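Local coordinates for esterase family protein (Staphylococcus aureus, PDB 7L0A) that probably hydrolyses S-formylglutathione to formate and glutathione, as a serine esterase of the alpha/beta-hydrolase fold, at residues B[85-93]-B[165-174]; B[130-138]-B[149-157]. One frame throughout, in Å; residues are numbered along the deposited sequence.

Interaction 1. Residues B[85-93]-B[165-174]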
loop_
_atom_site.group_PDB
_atom_site.type_symbol
_atom_site.label_atom_id
_atom_site.label_comp_id
_atom_site.label_asym_id
_atom_site.label_seq_id
_atom_site.Cartn_x
_atom_site.Cartn_y
_atom_site.Cartn_z
ATOM N N VAL B 85 -0.020 -0.438 16.235
ATOM C CA VAL B 85 0.653 -1.127 17.331
ATOM C C VAL B 85 -0.398 -1.563 18.350
ATOM O O VAL B 85 -1.121 -0.726 18.912
ATOM C CB VAL B 85 1.734 -0.239 17.974
ATOM C CG1 VAL B 85 2.404 -0.981 19.102
ATOM C CG2 VAL B 85 2.707 0.232 16.936
ATOM N N ASP B 86 -0.547 -2.867 18.512
ATOM C CA ASP B 86 -1.471 -3.401 19.510
ATOM C C ASP B 86 -0.829 -3.361 20.895
ATOM O O ASP B 86 0.387 -3.548 21.035
ATOM C CB ASP B 86 -1.848 -4.847 19.200
ATOM C CG ASP B 86 -2.760 -4.972 17.997
ATOM O OD1 ASP B 86 -3.538 -4.021 17.733
ATOM O OD2 ASP B 86 -2.700 -6.026 17.326
ATOM N N HIS B 87 -1.649 -3.121 21.925
ATOM C CA HIS B 87 -1.119 -3.102 23.291
ATOM C C HIS B 87 -0.346 -4.368 23.622
ATOM O O HIS B 87 0.686 -4.318 24.298
ATOM C CB HIS B 87 -2.246 -2.935 24.308
ATOM C CG HIS B 87 -2.853 -1.568 24.307
ATOM N ND1 HIS B 87 -3.580 -1.093 25.372
ATOM C CD2 HIS B 87 -2.831 -0.577 23.386
ATOM C CE1 HIS B 87 -3.983 0.139 25.105
ATOM N NE2 HIS B 87 -3.523 0.479 23.916
ATOM N N SER B 88 -0.850 -5.514 23.184
ATOM C CA SER B 88 -0.243 -6.781 23.562
ATOM C C SER B 88 1.145 -6.961 22.957
ATOM O O SER B 88 1.904 -7.809 23.440
ATOM C CB SER B 88 -1.154 -7.932 23.140
ATOM O OG SER B 88 -1.573 -7.766 21.785
ATOM N N ALA B 89 1.516 -6.173 21.940
ATOM C CA ALA B 89 2.836 -6.333 21.331
ATOM C C ALA B 89 3.947 -6.009 22.318
ATOM O O ALA B 89 5.032 -6.605 22.260
ATOM C CB ALA B 89 2.967 -5.454 20.088
ATOM N N TYR B 90 3.682 -5.121 23.278
ATOM C CA TYR B 90 4.758 -4.649 24.137
ATOM C C TYR B 90 5.149 -5.653 25.206
ATOM O O TYR B 90 6.333 -5.782 25.516
ATOM C CB TYR B 90 4.369 -3.341 24.832
ATOM C CG TYR B 90 4.222 -2.142 23.940
ATOM C CD1 TYR B 90 5.337 -1.394 23.556
ATOM C CD2 TYR B 90 2.982 -1.724 23.509
ATOM C CE1 TYR B 90 5.206 -0.266 22.760
ATOM C CE2 TYR B 90 2.850 -0.611 22.682
ATOM C CZ TYR B 90 3.963 0.121 22.333
ATOM O OH TYR B 90 3.878 1.229 21.560
ATOM N N ALA B 91 4.188 -6.345 25.811
ATOM C CA ALA B 91 4.557 -7.197 26.924
ATOM C C ALA B 91 3.839 -8.535 27.008
ATOM O O ALA B 91 4.109 -9.275 27.956
ATOM C CB ALA B 91 4.353 -6.448 28.262
ATOM N N ASN B 92 2.977 -8.891 26.053
ATOM C CA ASN B 92 2.302 -10.182 26.106
ATOM C C ASN B 92 2.880 -11.232 25.164
ATOM O O ASN B 92 2.450 -12.396 25.229
ATOM C CB ASN B 92 0.816 -10.031 25.792
ATOM C CG ASN B 92 0.078 -9.234 26.840
ATOM O OD1 ASN B 92 -0.165 -8.052 26.682
ATOM N ND2 ASN B 92 -0.266 -9.898 27.934
ATOM N N MET B 93 3.804 -10.861 24.283
ATOM C CA MET B 93 4.284 -11.792 23.275
ATOM C C MET B 93 5.630 -12.389 23.669
ATOM O O MET B 93 6.399 -11.820 24.453
ATOM C CB MET B 93 4.406 -11.099 21.916
ATOM C CG MET B 93 3.152 -10.373 21.507
ATOM S SD MET B 93 1.758 -11.483 21.185
ATOM C CE MET B 93 2.238 -12.217 19.620
ATOM N N GLU B 165 -2.247 4.127 29.523
ATOM C CA GLU B 165 -3.603 3.665 29.218
ATOM C C GLU B 165 -3.657 2.247 28.693
ATOM O O GLU B 165 -4.421 1.937 27.766
ATOM C CB GLU B 165 -4.240 4.634 28.216
ATOM C CG GLU B 165 -4.431 6.038 28.747
ATOM C CD GLU B 165 -5.254 6.062 30.025
ATOM O OE1 GLU B 165 -6.226 5.281 30.125
ATOM O OE2 GLU B 165 -4.912 6.850 30.935
ATOM N N TRP B 166 -2.904 1.341 29.293
ATOM C CA TRP B 166 -2.921 -0.056 28.898
ATOM C C TRP B 166 -4.304 -0.671 29.025
ATOM O O TRP B 166 -5.040 -0.372 29.965
ATOM C CB TRP B 166 -1.950 -0.825 29.804
ATOM C CG TRP B 166 -0.556 -0.342 29.756
ATOM C CD1 TRP B 166 0.082 0.464 30.671
ATOM C CD2 TRP B 166 0.398 -0.630 28.745
ATOM N NE1 TRP B 166 1.376 0.690 30.275
ATOM C CE2 TRP B 166 1.598 0.026 29.095
ATOM C CE3 TRP B 166 0.361 -1.389 27.575
ATOM C CZ2 TRP B 166 2.744 -0.038 28.297
ATOM C CZ3 TRP B 166 1.491 -1.457 26.799
ATOM C CH2 TRP B 166 2.666 -0.791 27.163
ATOM N N ASN B 167 -4.643 -1.563 28.086
ATOM C CA ASN B 167 -5.822 -2.410 28.277
ATOM C C ASN B 167 -5.550 -3.455 29.371
ATOM O O ASN B 167 -4.448 -3.565 29.911
ATOM C CB ASN B 167 -6.267 -3.037 26.946
ATOM C CG ASN B 167 -5.305 -4.095 26.392
ATOM O OD1 ASN B 167 -4.430 -4.628 27.088
ATOM N ND2 ASN B 167 -5.532 -4.475 25.148
ATOM N N ASP B 168 -6.584 -4.233 29.716
ATOM C CA ASP B 168 -6.507 -5.082 30.895
ATOM C C ASP B 168 -5.437 -6.154 30.759
ATOM O O ASP B 168 -4.671 -6.411 31.700
ATOM C CB ASP B 168 -7.868 -5.732 31.147
ATOM C CG ASP B 168 -8.879 -4.769 31.743
ATOM O OD1 ASP B 168 -8.483 -3.672 32.196
ATOM O OD2 ASP B 168 -10.078 -5.119 31.765
ATOM N N PHE B 169 -5.413 -6.850 29.613
ATOM C CA PHE B 169 -4.464 -7.958 29.440
ATOM C C PHE B 169 -3.025 -7.451 29.369
ATOM O O PHE B 169 -2.111 -8.089 29.920
ATOM C CB PHE B 169 -4.851 -8.756 28.186
ATOM C CG PHE B 169 -4.129 -10.070 28.018
ATOM C CD1 PHE B 169 -3.907 -10.908 29.098
ATOM C CD2 PHE B 169 -3.701 -10.476 26.760
ATOM C CE1 PHE B 169 -3.249 -12.127 28.936
ATOM C CE2 PHE B 169 -3.042 -11.692 26.595
ATOM C CZ PHE B 169 -2.830 -12.514 27.670
ATOM N N SER B 170 -2.795 -6.302 28.710
ATOM C CA SER B 170 -1.441 -5.770 28.655
ATOM C C SER B 170 -1.037 -5.188 30.003
ATOM O O SER B 170 0.108 -5.362 30.446
ATOM C CB SER B 170 -1.296 -4.742 27.540
ATOM O OG SER B 170 -2.113 -3.622 27.744
ATOM N N LYS B 171 -1.975 -4.533 30.699
ATOM C CA LYS B 171 -1.641 -3.994 32.021
ATOM C C LYS B 171 -1.198 -5.106 32.963
ATOM O O LYS B 171 -0.250 -4.930 33.740
ATOM C CB LYS B 171 -2.825 -3.242 32.621
ATOM C CG LYS B 171 -2.567 -2.571 33.973
ATOM C CD LYS B 171 -1.508 -1.494 33.853
ATOM C CE LYS B 171 -1.336 -0.733 35.166
ATOM N NZ LYS B 171 -2.568 0.030 35.526
ATOM N N GLU B 172 -1.853 -6.271 32.898
ATOM C CA GLU B 172 -1.472 -7.361 33.792
ATOM C C GLU B 172 -0.050 -7.828 33.517
ATOM O O GLU B 172 0.678 -8.206 34.455
ATOM C CB GLU B 172 -2.449 -8.523 33.644
ATOM C CG GLU B 172 -2.308 -9.606 34.689
ATOM C CD GLU B 172 -2.795 -9.148 36.040
ATOM O OE1 GLU B 172 -3.516 -8.120 36.111
ATOM O OE2 GLU B 172 -2.460 -9.832 37.030
ATOM N N ALA B 173 0.363 -7.835 32.239
ATOM C CA ALA B 173 1.737 -8.192 31.896
ATOM C C ALA B 173 2.716 -7.118 32.347
ATOM O O ALA B 173 3.831 -7.441 32.800
ATOM C CB ALA B 173 1.869 -8.439 30.392
ATOM N N ILE B 174 2.323 -5.845 32.244
ATOM C CA ILE B 174 3.179 -4.749 32.701
ATOM C C ILE B 174 3.387 -4.839 34.215
ATOM O O ILE B 174 4.523 -4.791 34.699
ATOM C CB ILE B 174 2.579 -3.388 32.293
ATOM C CG1 ILE B 174 2.557 -3.198 30.773
ATOM C CG2 ILE B 174 3.359 -2.218 32.936
ATOM C CD1 ILE B 174 3.916 -3.282 30.100
HETATM O O HOH W 1 -4.118 -5.525 22.399
#
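H87 takes the backbone N-H of N167 on its ring nitrogen ND1, 3.0 Å from N, with the donor lying in the imidazole plane. With ND1 accepting and NE2 bonded to L56 O, the ring is probably the neutral tautomer with its proton on NE2. Farther along, N92 reaches F169 twice. Its ND2 gives a long bond of 3.3 Å to F169 O, meeting the oxygen from above the carbonyl plane, and the same nitrogen sits 3.5 Å over the centre of the phenyl ring, with amide and ring planes only 19° apart. Apolar contacts fill in beside these polar ones: W166 turns an edge toward the face of Y90, planes at 86°, with CZ3 3.6 Å from Y90 CD2, while A91 CB rests on A173 CB and I174 CD1.

Behind this first shell, N167 caps the helix. Its chi1 of 69° folds the amide back over the first turn, where OD1 accepts from both S170 N (2.8 Å) and S170 OG (2.6 Å). I174 CG1 lies 3.7 Å above the W166 ring, and W166 NE1 is tied to L161 O.

The contact thus sets the short helix 88-91 against the start of helix 168-177, with Y99 of helix 99-113 stacked on Y90 and helix 130-141 close by.

Interaction 2. Residues B[130-138]-B[149-157]; sequences MGGYGTIKF and AVPLSAVFE
The Y133 ring has V155 O at its edge, in the ring plane, 3.5 Å from CD2; the same oxygen is 3.3 Å from Y133 CB. V155 O is buried and has no hydrogen-bond partner in the model, so these are carbon contacts alone. On F156, A154 CB covers one face, 3.6 Å above the plane and offset toward the rim, while I136 meets the ring edge, its CG1 4.1 Å from CE1. With I136 CG1 anti to the backbone N (chi1 -164°), CG1 and CG2 both lie against that edge atom.

The closest pair of CA atoms is G132 and A154, 4.2 Å apart. A154 CB rests directly on G132 CA and C, with no side chain between helix and loop at this glycine. One turn on, T135 presents its methyl CG2 to the strand, 3.7 Å from V150 N and also against A149 CB and the P151 ring. Its hydroxyl turns back to donate to G131 O at 2.8 Å, an oxygen that also receives T135 N, so the polar end is satisfied within the helix. M130, bent at chi2 and chi3, lays SD against both methyls of V155.

G131 is probably the last glycine of a GxSxG nucleophile elbow around S129, the predicted nucleophile, and V155 borders that serine. Helix 130-141 is the crossover of the beta-alpha-beta unit between strands 123-128 and 148-152. Residues 130-138 run roughly antiparallel to 149-152, 151° between their directions, and strand 148-152 lies between strands 123-128 and 204-210 in the central sheet.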
loop_
_atom_site.group_PDB
_atom_site.type_symbol
_atom_site.label_atom_id
_atom_site.label_comp_id
_atom_site.label_asym_id
_atom_site.label_seq_id
_atom_site.Cartn_x
_atom_site.Cartn_y
_atom_site.Cartn_z
ATOM N N MET B 130 4.497 6.015 24.378
ATOM C CA MET B 130 5.122 4.704 24.179
ATOM C C MET B 130 5.821 4.598 22.841
ATOM O O MET B 130 6.765 3.810 22.698
ATOM C CB MET B 130 4.121 3.561 24.337
ATOM C CG MET B 130 3.822 3.256 25.787
ATOM S SD MET B 130 5.236 2.808 26.799
ATOM C CE MET B 130 5.930 1.436 25.878
ATOM N N GLY B 131 5.345 5.324 21.817
ATOM C CA GLY B 131 6.083 5.421 20.583
ATOM C C GLY B 131 7.394 6.172 20.711
ATOM O O GLY B 131 8.265 6.028 19.853
ATOM N N GLY B 132 7.533 7.002 21.744
ATOM C CA GLY B 132 8.798 7.658 21.995
ATOM C C GLY B 132 9.761 6.719 22.704
ATOM O O GLY B 132 10.961 6.749 22.457
ATOM N N TYR B 133 9.215 5.888 23.600
ATOM C CA TYR B 133 9.977 4.748 24.139
ATOM C C TYR B 133 10.461 3.845 23.009
ATOM O O TYR B 133 11.653 3.508 22.929
ATOM C CB TYR B 133 9.101 3.973 25.114
ATOM C CG TYR B 133 9.635 2.642 25.587
ATOM C CD1 TYR B 133 9.394 1.483 24.883
ATOM C CD2 TYR B 133 10.354 2.554 26.748
ATOM C CE1 TYR B 133 9.852 0.256 25.305
ATOM C CE2 TYR B 133 10.828 1.335 27.180
ATOM C CZ TYR B 133 10.577 0.203 26.443
ATOM O OH TYR B 133 11.065 -1.014 26.879
ATOM N N GLY B 134 9.556 3.495 22.080
ATOM C CA GLY B 134 9.976 2.741 20.903
ATOM C C GLY B 134 11.087 3.440 20.142
ATOM O O GLY B 134 12.086 2.818 19.753
ATOM N N THR B 135 10.919 4.748 19.906
ATOM C CA THR B 135 11.900 5.487 19.133
ATOM C C THR B 135 13.278 5.409 19.756
ATOM O O THR B 135 14.267 5.130 19.063
ATOM C CB THR B 135 11.474 6.942 18.965
ATOM O OG1 THR B 135 10.300 6.974 18.144
ATOM C CG2 THR B 135 12.541 7.761 18.249
ATOM N N ILE B 136 13.374 5.671 21.071
ATOM C CA ILE B 136 14.678 5.649 21.728
ATOM C C ILE B 136 15.225 4.226 21.805
ATOM O O ILE B 136 16.439 4.020 21.659
ATOM C CB ILE B 136 14.608 6.317 23.113
ATOM C CG1 ILE B 136 16.016 6.654 23.631
ATOM C CG2 ILE B 136 13.901 5.489 24.150
ATOM C CD1 ILE B 136 16.710 7.748 22.857
ATOM N N LYS B 137 14.348 3.220 21.948
ATOM C CA LYS B 137 14.862 1.840 21.939
ATOM C C LYS B 137 15.465 1.491 20.571
ATOM O O LYS B 137 16.535 0.882 20.499
ATOM C CB LYS B 137 13.755 0.856 22.309
ATOM C CG LYS B 137 14.186 -0.586 22.182
ATOM C CD LYS B 137 13.364 -1.539 23.030
ATOM C CE LYS B 137 13.981 -2.952 22.963
ATOM N NZ LYS B 137 13.486 -3.875 24.022
ATOM N N PHE B 138 14.804 1.871 19.473
ATOM C CA PHE B 138 15.353 1.602 18.145
ATOM C C PHE B 138 16.590 2.443 17.875
ATOM O O PHE B 138 17.531 1.962 17.241
ATOM C CB PHE B 138 14.279 1.815 17.057
ATOM C CG PHE B 138 13.188 0.774 17.092
ATOM C CD1 PHE B 138 13.468 -0.562 16.852
ATOM C CD2 PHE B 138 11.891 1.140 17.387
ATOM C CE1 PHE B 138 12.465 -1.511 16.919
ATOM C CE2 PHE B 138 10.868 0.199 17.448
ATOM C CZ PHE B 138 11.170 -1.130 17.231
ATOM N N ALA B 149 16.558 10.289 14.946
ATOM C CA ALA B 149 15.483 9.770 15.792
ATOM C C ALA B 149 14.898 10.921 16.594
ATOM O O ALA B 149 15.651 11.744 17.134
ATOM C CB ALA B 149 16.030 8.677 16.745
ATOM N N VAL B 150 13.574 10.966 16.691
ATOM C CA VAL B 150 12.856 12.052 17.340
ATOM C C VAL B 150 11.856 11.487 18.348
ATOM O O VAL B 150 10.679 11.234 18.035
ATOM C CB VAL B 150 12.123 12.932 16.308
ATOM C CG1 VAL B 150 11.447 14.095 17.001
ATOM C CG2 VAL B 150 13.078 13.444 15.237
ATOM N N PRO B 151 12.267 11.296 19.600
ATOM C CA PRO B 151 11.302 10.944 20.654
ATOM C C PRO B 151 10.505 12.165 21.092
ATOM O O PRO B 151 11.083 13.197 21.444
ATOM C CB PRO B 151 12.193 10.423 21.807
ATOM C CG PRO B 151 13.522 10.204 21.205
ATOM C CD PRO B 151 13.656 11.187 20.070
ATOM N N LEU B 152 9.188 12.031 21.084
ATOM C CA LEU B 152 8.247 13.083 21.453
ATOM C C LEU B 152 7.550 12.667 22.739
ATOM O O LEU B 152 6.932 11.599 22.789
ATOM C CB LEU B 152 7.205 13.290 20.351
ATOM C CG LEU B 152 7.704 13.655 18.958
ATOM C CD1 LEU B 152 6.466 13.737 18.046
ATOM C CD2 LEU B 152 8.456 14.936 18.959
ATOM N N SER B 153 7.590 13.520 23.753
ATOM C CA SER B 153 6.859 13.274 24.992
ATOM C C SER B 153 7.043 11.829 25.452
ATOM O O SER B 153 6.070 11.144 25.813
ATOM C CB SER B 153 5.371 13.575 24.803
ATOM O OG SER B 153 5.201 14.833 24.159
ATOM N N ALA B 154 8.309 11.385 25.450
ATOM C CA ALA B 154 8.605 9.962 25.514
ATOM C C ALA B 154 8.603 9.427 26.944
ATOM O O ALA B 154 8.843 10.143 27.920
ATOM C CB ALA B 154 9.957 9.662 24.862
ATOM N N VAL B 155 8.275 8.142 27.029
ATOM C CA VAL B 155 8.437 7.300 28.218
ATOM C C VAL B 155 9.875 6.794 28.263
ATOM O O VAL B 155 10.299 6.014 27.403
ATOM C CB VAL B 155 7.434 6.142 28.152
ATOM C CG1 VAL B 155 7.717 5.070 29.192
ATOM C CG2 VAL B 155 5.992 6.642 28.290
ATOM N N PHE B 156 10.643 7.263 29.250
ATOM C CA PHE B 156 12.043 6.879 29.405
ATOM C C PHE B 156 12.316 6.009 30.625
ATOM O O PHE B 156 13.446 5.480 30.766
ATOM C CB PHE B 156 12.955 8.124 29.508
ATOM C CG PHE B 156 13.062 8.954 28.231
ATOM C CD1 PHE B 156 13.627 8.430 27.087
ATOM C CD2 PHE B 156 12.630 10.283 28.217
ATOM C CE1 PHE B 156 13.739 9.205 25.918
ATOM C CE2 PHE B 156 12.748 11.049 27.070
ATOM C CZ PHE B 156 13.290 10.509 25.920
ATOM N N GLU B 157 11.359 5.916 31.542
ATOM C CA GLU B 157 11.576 5.270 32.814
ATOM C C GLU B 157 10.531 4.205 33.067
ATOM O O GLU B 157 9.370 4.338 32.710
ATOM C CB GLU B 157 11.500 6.257 33.996
ATOM C CG GLU B 157 12.243 7.538 33.801
ATOM C CD GLU B 157 12.567 8.196 35.116
ATOM O OE1 GLU B 157 12.232 7.609 36.172
ATOM O OE2 GLU B 157 13.162 9.295 35.105
#

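Overall arrangement
Interaction 2 belongs to the core: almost every residue that touches is buried, no hydrogen bond crosses it, and small residues and methyls fit a helix closely against the central sheet. Interaction 1 lies about 17 Å away, centre to centre, in a partly buried position nearer the surface, where side-chain hydrogen bonds and an amide over a ring join two helices and their flanking residues outside the sheet. The two meet at M130, whose CE packs 3.6 Å from Y90 CE1 and whose SD touches W166. Along the chain, 130-138 and 149-157 are nested inside the loop closed by 85-93 and 165-174, and both contacts approach the predicted catalytic S129, interaction 2 more closely.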